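Local coordinates for cytochrome C-type biogenesis protein ccmF (Thermus thermophilus, PDB 6ZMQ) that probably serves as the membrane-bound heme lyase of cytochrome c maturation, binding heme b and probably joining heme to apocytochrome c, at residues 218-223 against 280-285; 275-280 against 289-294. All blocks are in the same frame, centred on the assembly; numbering follows the deposited sequence.

Contact 1 (218-223 against 280-285); sequences TWVEET and VQQTRG. With PTY (phosphatidylethanolamine), chain F.
Val-220 and Gln-281 approach each other from opposite directions. The valine points its CB toward the helix end at 280-285, and its CG1 lies 3.3 Å from CG of Gln-281. A chi1 of 78° places CG1 in the cleft between N and C of its own backbone, and this rotation carries it against the extended aliphatic part of the glutamine, where it also lies 3.5 Å from CD. Beside this pair, Trp-219 runs roughly perpendicular to Gln-281, with its indole plane 83° from the amide plane. The amide approaches the indole obliquely, bringing NE2 of Gln-281 to 3.4 Å from NE1 of Trp-219; both atoms are donors, so this is packing without a hydrogen bond. The amide NE2 instead bonds to the backbone O of Gln-217. Val-220 meets one face of the indole with CB, 3.8 Å above its centre, and Gln-281 with CG1. On the side of Val-220 away from the indole, Gln-282 passes alongside, with CG 4.0 Å from CG1 of Val-220, and its OE1 takes a weak hydrogen bond from NH1 of Arg-502, a heme b binding residue. Glu-221 touches Gln-282 loosely, with CB near CG and its carboxylate OE2 near the backbone O, unbonded. No hydrogen bond joins the two segments; 218-223 makes a polar link to lipid, since the ammonium N1 of a phosphatidylethanolamine donates to the backbone O of Glu-221 at 3.1 Å. Glu-222 forms a salt bridge with Arg-137. Segment 218-223 thus links helix 185-213 to helix 224-247 while resting on the C-terminal end of helix 266-284, and Trp-219 reaches between Ala-207 and Ala-210 of helix 185-213 and Phe-292 of helix 288-307, against whose ring it stacks.

Contact 2 (275-280 against 289-294); sequences LHTAFV and TWNFAF. With HEM (protoporphyrin IX containing Fe), chain B.
Asn-291 grips Thr-277 through both ends of its amide. ND2 donates to the backbone O of Thr-277 at 2.8 Å, with an N-H...O angle of 162°; the acceptor lies close to the amide plane, whereas the donor stands well above the plane of the threonine carbonyl. In return, OG1 of Thr-277 donates to OD1 of Asn-291 at 2.9 Å, again from above the carbonyl plane. The paired bonds fix the rotation of the buried amide. With chi1 at 73°, the threonine hydroxyl faces helix 288-307 and also meets the in-plane edge of Phe-294, 3.5 Å from CD2, while CG2 of Thr-277 packs 3.9 Å from CE2 of that ring. Ala-278 adds its CB against OD1 of Asn-291. Next to Thr-277, His-276 leads away from this interface and ligates the heme iron, with His-510 as the other axial ligand, and Phe-279 lays a ring face over CAA of the heme. The axes of 275-280 and 289-294 approach to 9.0 Å, with chain directions 146° apart, so roughly antiparallel: a helical hairpin, predicted to span the membrane, one arm of which contributes an axial histidine to a bis-histidine heme b site.

In the fold
The centres of contacts 1 and 2 lie 9 Å apart on the same side of the chain's centre, and both use helix 266-284, with Val-280 belonging to each. Along the chain the segments alternate: 218-223, then 275-280, which runs on into 280-285, and finally 289-294. Contact 2 closes a hairpin of consecutive helices, whereas contact 1 brings back a loop from earlier in the chain against the last turns of the hairpin's first helix. The two meet directly through Val-220 against Ala-278 and through Trp-219 against Asn-291 and Phe-292. Lipid-binding loop and heme-ligating helix are thereby packed together within the cytochrome c assembly family region.

Contact 1 (218-223 against 280-285)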
loop_
_atom_site.group_PDB
_atom_site.type_symbol
_atom_site.label_atom_id
_atom_site.label_comp_id
_atom_site.label_asym_id
_atom_site.label_seq_id
_atom_site.Cartn_x
_atom_site.Cartn_y
_atom_site.Cartn_z
ATOM N N THR A 218 24.834 -5.681 10.700
ATOM C CA THR A 218 25.207 -4.596 9.799
ATOM C C THR A 218 24.241 -4.410 8.635
ATOM O O THR A 218 24.229 -3.334 8.029
ATOM C CB THR A 218 26.618 -4.835 9.245
ATOM O OG1 THR A 218 27.008 -3.720 8.435
ATOM C CG2 THR A 218 26.669 -6.114 8.409
ATOM N N TRP A 219 23.430 -5.423 8.324
ATOM C CA TRP A 219 22.607 -5.435 7.119
ATOM C C TRP A 219 21.465 -4.422 7.121
ATOM O O TRP A 219 21.067 -3.986 6.037
ATOM C CB TRP A 219 22.020 -6.832 6.912
ATOM C CG TRP A 219 20.960 -7.167 7.916
ATOM C CD1 TRP A 219 21.160 -7.564 9.203
ATOM C CD2 TRP A 219 19.536 -7.125 7.724
ATOM N NE1 TRP A 219 19.954 -7.768 9.825
ATOM C CE2 TRP A 219 18.943 -7.503 8.938
ATOM C CE3 TRP A 219 18.707 -6.799 6.645
ATOM C CZ2 TRP A 219 17.560 -7.580 9.102
ATOM C CZ3 TRP A 219 17.330 -6.868 6.813
ATOM C CH2 TRP A 219 16.775 -7.261 8.031
ATOM N N VAL A 220 20.930 -4.020 8.278
ATOM C CA VAL A 220 19.684 -3.264 8.255
ATOM C C VAL A 220 19.950 -1.761 8.284
ATOM O O VAL A 220 19.095 -0.981 7.838
ATOM C CB VAL A 220 18.709 -3.684 9.383
ATOM C CG1 VAL A 220 19.091 -3.111 10.711
ATOM C CG2 VAL A 220 17.279 -3.291 9.032
ATOM N N GLU A 221 21.127 -1.340 8.728
ATOM C CA GLU A 221 21.447 0.071 8.801
ATOM C C GLU A 221 22.055 0.585 7.508
ATOM O O GLU A 221 22.029 1.797 7.267
ATOM C CB GLU A 221 22.376 0.317 9.997
ATOM C CG GLU A 221 23.224 -0.899 10.346
ATOM C CD GLU A 221 24.153 -0.659 11.513
ATOM O OE1 GLU A 221 25.195 -1.337 11.589
ATOM O OE2 GLU A 221 23.813 0.182 12.377
ATOM N N GLU A 222 22.562 -0.317 6.666
ATOM C CA GLU A 222 22.889 0.015 5.290
ATOM C C GLU A 222 21.676 -0.005 4.366
ATOM O O GLU A 222 21.760 0.538 3.260
ATOM C CB GLU A 222 23.936 -0.956 4.740
ATOM C CG GLU A 222 25.135 -1.208 5.646
ATOM C CD GLU A 222 25.819 -2.537 5.335
ATOM O OE1 GLU A 222 25.117 -3.570 5.268
ATOM O OE2 GLU A 222 27.052 -2.547 5.135
ATOM N N THR A 223 20.557 -0.618 4.766
ATOM C CA THR A 223 19.428 -0.779 3.850
ATOM C C THR A 223 18.218 0.053 4.269
ATOM O O THR A 223 17.170 -0.005 3.605
ATOM C CB THR A 223 19.038 -2.258 3.719
ATOM O OG1 THR A 223 18.228 -2.421 2.558
ATOM C CG2 THR A 223 18.239 -2.753 4.911
ATOM N N VAL A 280 15.214 -0.454 16.028
ATOM C CA VAL A 280 15.836 -0.843 17.318
ATOM C C VAL A 280 17.249 -1.335 17.089
ATOM O O VAL A 280 18.128 -0.858 17.749
ATOM C CB VAL A 280 15.037 -1.917 18.054
ATOM C CG1 VAL A 280 15.840 -2.522 19.170
ATOM C CG2 VAL A 280 13.767 -1.335 18.593
ATOM N N GLN A 281 17.446 -2.256 16.170
ATOM C CA GLN A 281 18.804 -2.768 16.032
ATOM C C GLN A 281 19.701 -1.720 15.379
ATOM O O GLN A 281 20.883 -1.614 15.748
ATOM C CB GLN A 281 18.859 -4.118 15.312
ATOM C CG GLN A 281 19.113 -4.101 13.875
ATOM C CD GLN A 281 19.124 -5.483 13.250
ATOM O OE1 GLN A 281 18.147 -6.210 13.331
ATOM N NE2 GLN A 281 20.225 -5.836 12.592
ATOM N N GLN A 282 19.097 -0.836 14.537
ATOM C CA GLN A 282 19.762 0.352 13.979
ATOM C C GLN A 282 20.315 1.230 15.084
ATOM O O GLN A 282 21.386 1.829 14.948
ATOM C CB GLN A 282 18.806 1.194 13.112
ATOM C CG GLN A 282 18.514 0.755 11.677
ATOM C CD GLN A 282 17.412 1.594 11.046
ATOM O OE1 GLN A 282 17.302 2.792 11.306
ATOM N NE2 GLN A 282 16.563 0.955 10.256
ATOM N N THR A 283 19.596 1.295 16.196
ATOM C CA THR A 283 20.081 2.056 17.326
ATOM C C THR A 283 20.601 1.193 18.474
ATOM O O THR A 283 21.154 1.754 19.429
ATOM C CB THR A 283 18.987 3.015 17.803
ATOM O OG1 THR A 283 17.721 2.348 17.808
ATOM C CG2 THR A 283 18.913 4.216 16.866
ATOM N N ARG A 284 20.427 -0.142 18.460
ATOM C CA ARG A 284 20.789 -0.879 19.676
ATOM C C ARG A 284 21.363 -2.275 19.450
ATOM O O ARG A 284 21.876 -2.873 20.405
ATOM C CB ARG A 284 19.569 -0.995 20.613
ATOM C CG ARG A 284 19.896 -1.235 22.063
ATOM C CD ARG A 284 19.359 -0.113 22.911
ATOM N NE ARG A 284 20.002 -0.117 24.214
ATOM C CZ ARG A 284 20.592 0.948 24.738
ATOM N NH1 ARG A 284 20.597 2.097 24.074
ATOM N NH2 ARG A 284 21.160 0.872 25.931
ATOM N N GLY A 285 21.321 -2.803 18.231
ATOM C CA GLY A 285 21.685 -4.196 18.014
ATOM C C GLY A 285 20.758 -5.210 18.655
ATOM O O GLY A 285 21.236 -6.194 19.230
HETATM C C1 PTY F . 17.330 4.605 -2.089
HETATM C C2 PTY F . 21.468 3.810 4.125
HETATM C C3 PTY F . 21.956 4.283 2.755
HETATM O O4 PTY F . 16.531 4.332 -3.204
HETATM C C5 PTY F . 19.412 5.842 -1.353
HETATM C C6 PTY F . 18.457 5.538 -2.516
HETATM O O7 PTY F . 17.857 6.734 -2.938
HETATM C C8 PTY F . 18.294 7.294 -4.149
HETATM O O10 PTY F . 19.452 7.384 -4.390
HETATM C C11 PTY F . 17.261 7.804 -5.160
HETATM C C12 PTY F . 17.938 8.116 -6.496
HETATM C C13 PTY F . 16.932 8.594 -7.549
HETATM C C14 PTY F . 16.264 9.898 -7.105
HETATM C C15 PTY F . 15.584 10.581 -8.293
HETATM C C16 PTY F . 14.453 11.460 -7.758
HETATM C C17 PTY F . 13.350 11.637 -8.806
HETATM C C18 PTY F . 12.049 10.888 -8.475
HETATM C C19 PTY F . 11.727 10.814 -6.979
HETATM C C20 PTY F . 10.229 11.013 -6.727
HETATM C C21 PTY F . 9.408 9.822 -7.234
HETATM C C22 PTY F . 7.923 10.080 -6.952
HETATM C C23 PTY F . 7.123 8.779 -6.827
HETATM C C24 PTY F . 6.241 8.596 -8.069
HETATM C C25 PTY F . 4.811 8.226 -7.661
HETATM C C26 PTY F . 3.874 8.290 -8.869
HETATM C C27 PTY F . 2.446 8.559 -8.400
HETATM C C28 PTY F . 1.699 9.295 -9.511
HETATM C C29 PTY F . 0.680 10.261 -8.914
HETATM C C30 PTY F . 15.165 4.173 -2.945
HETATM C C31 PTY F . 14.161 4.127 -4.100
HETATM O O30 PTY F . 14.780 4.055 -1.828
HETATM C C32 PTY F . 14.234 5.341 -5.026
HETATM C C33 PTY F . 13.056 5.278 -6.001
HETATM C C34 PTY F . 12.375 6.643 -6.105
HETATM C C35 PTY F . 10.891 6.426 -6.395
HETATM C C36 PTY F . 10.735 5.816 -7.790
HETATM C C37 PTY F . 9.415 6.267 -8.428
HETATM C C38 PTY F . 9.248 5.676 -9.833
HETATM C C39 PTY F . 7.898 6.046 -10.448
HETATM C C40 PTY F . 8.061 6.286 -11.948
HETATM C C41 PTY F . 6.763 6.824 -12.551
HETATM C C42 PTY F . 6.774 8.348 -12.468
HETATM C C43 PTY F . 6.763 8.920 -13.884
HETATM C C44 PTY F . 6.149 10.315 -13.823
HETATM P P1 PTY F . 21.189 4.818 0.298
HETATM O O11 PTY F . 20.875 4.470 1.881
HETATM O O12 PTY F . 22.239 3.854 -0.200
HETATM O O13 PTY F . 21.771 6.210 0.212
HETATM O O14 PTY F . 19.810 4.706 -0.622
HETATM N N1 PTY F . 22.555 3.919 5.082
#

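Contact 2 (275-280 against 289-294)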
loop_
_atom_site.group_PDB
_atom_site.type_symbol
_atom_site.label_atom_id
_atom_site.label_comp_id
_atom_site.label_asym_id
_atom_site.label_seq_id
_atom_site.Cartn_x
_atom_site.Cartn_y
_atom_site.Cartn_z
ATOM N N LEU A 275 9.731 -2.111 10.398
ATOM C CA LEU A 275 10.344 -0.774 10.454
ATOM C C LEU A 275 10.810 -0.472 11.883
ATOM O O LEU A 275 11.918 -0.024 12.073
ATOM C CB LEU A 275 9.249 0.176 9.992
ATOM C CG LEU A 275 9.712 1.523 9.502
ATOM C CD1 LEU A 275 8.588 2.247 8.842
ATOM C CD2 LEU A 275 10.186 2.328 10.664
ATOM N N HIS A 276 9.943 -0.716 12.846
ATOM C CA HIS A 276 10.271 -0.512 14.266
ATOM C C HIS A 276 11.394 -1.455 14.708
ATOM O O HIS A 276 12.222 -0.991 15.426
ATOM C CB HIS A 276 8.994 -0.595 15.110
ATOM C CG HIS A 276 8.088 0.579 14.978
ATOM N ND1 HIS A 276 7.705 1.070 13.787
ATOM C CD2 HIS A 276 7.487 1.342 15.887
ATOM C CE1 HIS A 276 6.929 2.093 13.972
ATOM N NE2 HIS A 276 6.790 2.293 15.234
ATOM N N THR A 277 11.417 -2.734 14.334
ATOM C CA THR A 277 12.501 -3.616 14.778
ATOM C C THR A 277 13.807 -3.193 14.105
ATOM O O THR A 277 14.838 -3.322 14.724
ATOM C CB THR A 277 11.987 -5.047 14.890
ATOM O OG1 THR A 277 11.814 -5.546 13.583
ATOM C CG2 THR A 277 10.631 -5.075 15.522
ATOM N N ALA A 278 13.752 -2.749 12.851
ATOM C CA ALA A 278 14.970 -2.327 12.154
ATOM C C ALA A 278 15.485 -1.114 12.870
ATOM O O ALA A 278 16.620 -1.090 13.149
ATOM C CB ALA A 278 14.684 -2.006 10.727
ATOM N N PHE A 279 14.622 -0.201 13.249
ATOM C CA PHE A 279 15.099 0.954 14.008
ATOM C C PHE A 279 15.763 0.513 15.312
ATOM O O PHE A 279 16.786 1.048 15.640
ATOM C CB PHE A 279 13.894 1.804 14.358
ATOM C CG PHE A 279 14.242 2.830 15.383
ATOM C CD1 PHE A 279 15.051 3.888 15.063
ATOM C CD2 PHE A 279 13.847 2.680 16.685
ATOM C CE1 PHE A 279 15.415 4.810 16.018
ATOM C CE2 PHE A 279 14.216 3.602 17.637
ATOM C CZ PHE A 279 14.991 4.672 17.302
ATOM N N VAL A 280 15.214 -0.454 16.028
ATOM C CA VAL A 280 15.836 -0.843 17.318
ATOM C C VAL A 280 17.249 -1.335 17.089
ATOM O O VAL A 280 18.128 -0.858 17.749
ATOM C CB VAL A 280 15.037 -1.917 18.054
ATOM C CG1 VAL A 280 15.840 -2.522 19.170
ATOM C CG2 VAL A 280 13.767 -1.335 18.593
ATOM N N THR A 289 16.932 -11.345 15.135
ATOM C CA THR A 289 16.085 -12.508 14.873
ATOM C C THR A 289 14.715 -12.088 14.344
ATOM O O THR A 289 14.267 -12.555 13.282
ATOM C CB THR A 289 15.907 -13.306 16.172
ATOM O OG1 THR A 289 17.190 -13.653 16.707
ATOM C CG2 THR A 289 15.102 -14.570 15.938
ATOM N N TRP A 290 14.072 -11.154 15.048
ATOM C CA TRP A 290 12.759 -10.677 14.633
ATOM C C TRP A 290 12.848 -9.808 13.398
ATOM O O TRP A 290 11.883 -9.724 12.639
ATOM C CB TRP A 290 12.095 -9.909 15.772
ATOM C CG TRP A 290 11.655 -10.806 16.876
ATOM C CD1 TRP A 290 12.090 -10.768 18.167
ATOM C CD2 TRP A 290 10.687 -11.869 16.809
ATOM N NE1 TRP A 290 11.474 -11.747 18.904
ATOM C CE2 TRP A 290 10.608 -12.435 18.094
ATOM C CE3 TRP A 290 9.881 -12.397 15.789
ATOM C CZ2 TRP A 290 9.764 -13.503 18.384
ATOM C CZ3 TRP A 290 9.050 -13.453 16.079
ATOM C CH2 TRP A 290 8.991 -13.993 17.365
ATOM N N ASN A 291 14.006 -9.184 13.167
ATOM C CA ASN A 291 14.172 -8.373 11.974
ATOM C C ASN A 291 14.269 -9.226 10.730
ATOM O O ASN A 291 13.626 -8.900 9.726
ATOM C CB ASN A 291 15.411 -7.508 12.081
ATOM C CG ASN A 291 15.079 -6.138 12.498
ATOM O OD1 ASN A 291 14.210 -5.524 11.903
ATOM N ND2 ASN A 291 15.756 -5.631 13.527
ATOM N N PHE A 292 15.040 -10.323 10.804
ATOM C CA PHE A 292 15.118 -11.301 9.721
ATOM C C PHE A 292 13.746 -11.911 9.443
ATOM O O PHE A 292 13.312 -11.980 8.276
ATOM C CB PHE A 292 16.118 -12.405 10.088
ATOM C CG PHE A 292 17.569 -11.999 10.005
ATOM C CD1 PHE A 292 18.033 -11.218 8.953
ATOM C CD2 PHE A 292 18.482 -12.450 10.953
ATOM C CE1 PHE A 292 19.376 -10.860 8.864
ATOM C CE2 PHE A 292 19.816 -12.064 10.894
ATOM C CZ PHE A 292 20.265 -11.273 9.836
ATOM N N ALA A 293 13.029 -12.288 10.521
ATOM C CA ALA A 293 11.671 -12.826 10.406
ATOM C C ALA A 293 10.715 -11.824 9.761
ATOM O O ALA A 293 9.974 -12.170 8.830
ATOM C CB ALA A 293 11.156 -13.238 11.787
ATOM N N PHE A 294 10.765 -10.562 10.200
ATOM C CA PHE A 294 9.809 -9.572 9.730
ATOM C C PHE A 294 10.089 -9.142 8.298
ATOM O O PHE A 294 9.145 -8.896 7.546
ATOM C CB PHE A 294 9.780 -8.361 10.659
ATOM C CG PHE A 294 8.992 -8.582 11.919
ATOM C CD1 PHE A 294 7.910 -9.447 11.924
ATOM C CD2 PHE A 294 9.313 -7.907 13.092
ATOM C CE1 PHE A 294 7.176 -9.664 13.082
ATOM C CE2 PHE A 294 8.582 -8.114 14.257
ATOM C CZ PHE A 294 7.512 -8.995 14.249
HETATM C CHA HEM B . 9.486 5.895 14.273
HETATM C CHB HEM B . 7.535 3.953 18.326
HETATM C CHC HEM B . 3.547 2.653 15.765
HETATM C CHD HEM B . 5.370 5.028 11.915
HETATM C C1A HEM B . 9.261 5.461 15.570
HETATM C C2A HEM B . 10.224 5.591 16.608
HETATM C C3A HEM B . 9.688 5.050 17.739
HETATM C C4A HEM B . 8.400 4.575 17.432
HETATM C CMA HEM B . 10.341 4.963 19.089
HETATM C CAA HEM B . 11.603 6.222 16.497
HETATM C CBA HEM B . 11.533 7.760 16.538
HETATM C CGA HEM B . 11.004 8.253 17.862
HETATM O O1A HEM B . 9.943 8.917 17.898
HETATM O O2A HEM B . 11.628 7.995 18.917
HETATM C C1B HEM B . 6.289 3.420 17.932
HETATM C C2B HEM B . 5.495 2.606 18.773
HETATM C C3B HEM B . 4.385 2.236 18.078
HETATM C C4B HEM B . 4.519 2.825 16.746
HETATM C CMB HEM B . 5.801 2.224 20.186
HETATM C CAB HEM B . 3.272 1.391 18.527
HETATM C CBB HEM B . 3.377 -0.037 18.118
HETATM C C1C HEM B . 3.668 3.257 14.533
HETATM C C2C HEM B . 2.645 3.373 13.591
HETATM C C3C HEM B . 3.184 4.046 12.522
HETATM C C4C HEM B . 4.537 4.354 12.801
HETATM C CMC HEM B . 1.227 2.870 13.679
HETATM C CAC HEM B . 2.472 4.376 11.300
HETATM C CBC HEM B . 1.901 5.732 11.127
HETATM C C1D HEM B . 6.688 5.428 12.186
HETATM C C2D HEM B . 7.606 6.033 11.215
HETATM C C3D HEM B . 8.766 6.283 11.863
HETATM C C4D HEM B . 8.538 5.828 13.253
HETATM C CMD HEM B . 7.311 6.318 9.768
HETATM C CAD HEM B . 10.029 6.903 11.286
HETATM C CBD HEM B . 11.075 5.801 11.078
HETATM C CGD HEM B . 12.336 6.254 10.380
HETATM O O1D HEM B . 13.403 6.422 11.014
HETATM O O2D HEM B . 12.326 6.441 9.150
HETATM N NA HEM B . 8.163 4.817 16.105
HETATM N NB HEM B . 5.675 3.505 16.734
HETATM N NC HEM B . 4.790 3.881 14.059
HETATM N ND HEM B . 7.296 5.345 13.353
HETATM FE FE HEM B . 6.437 4.535 15.089
#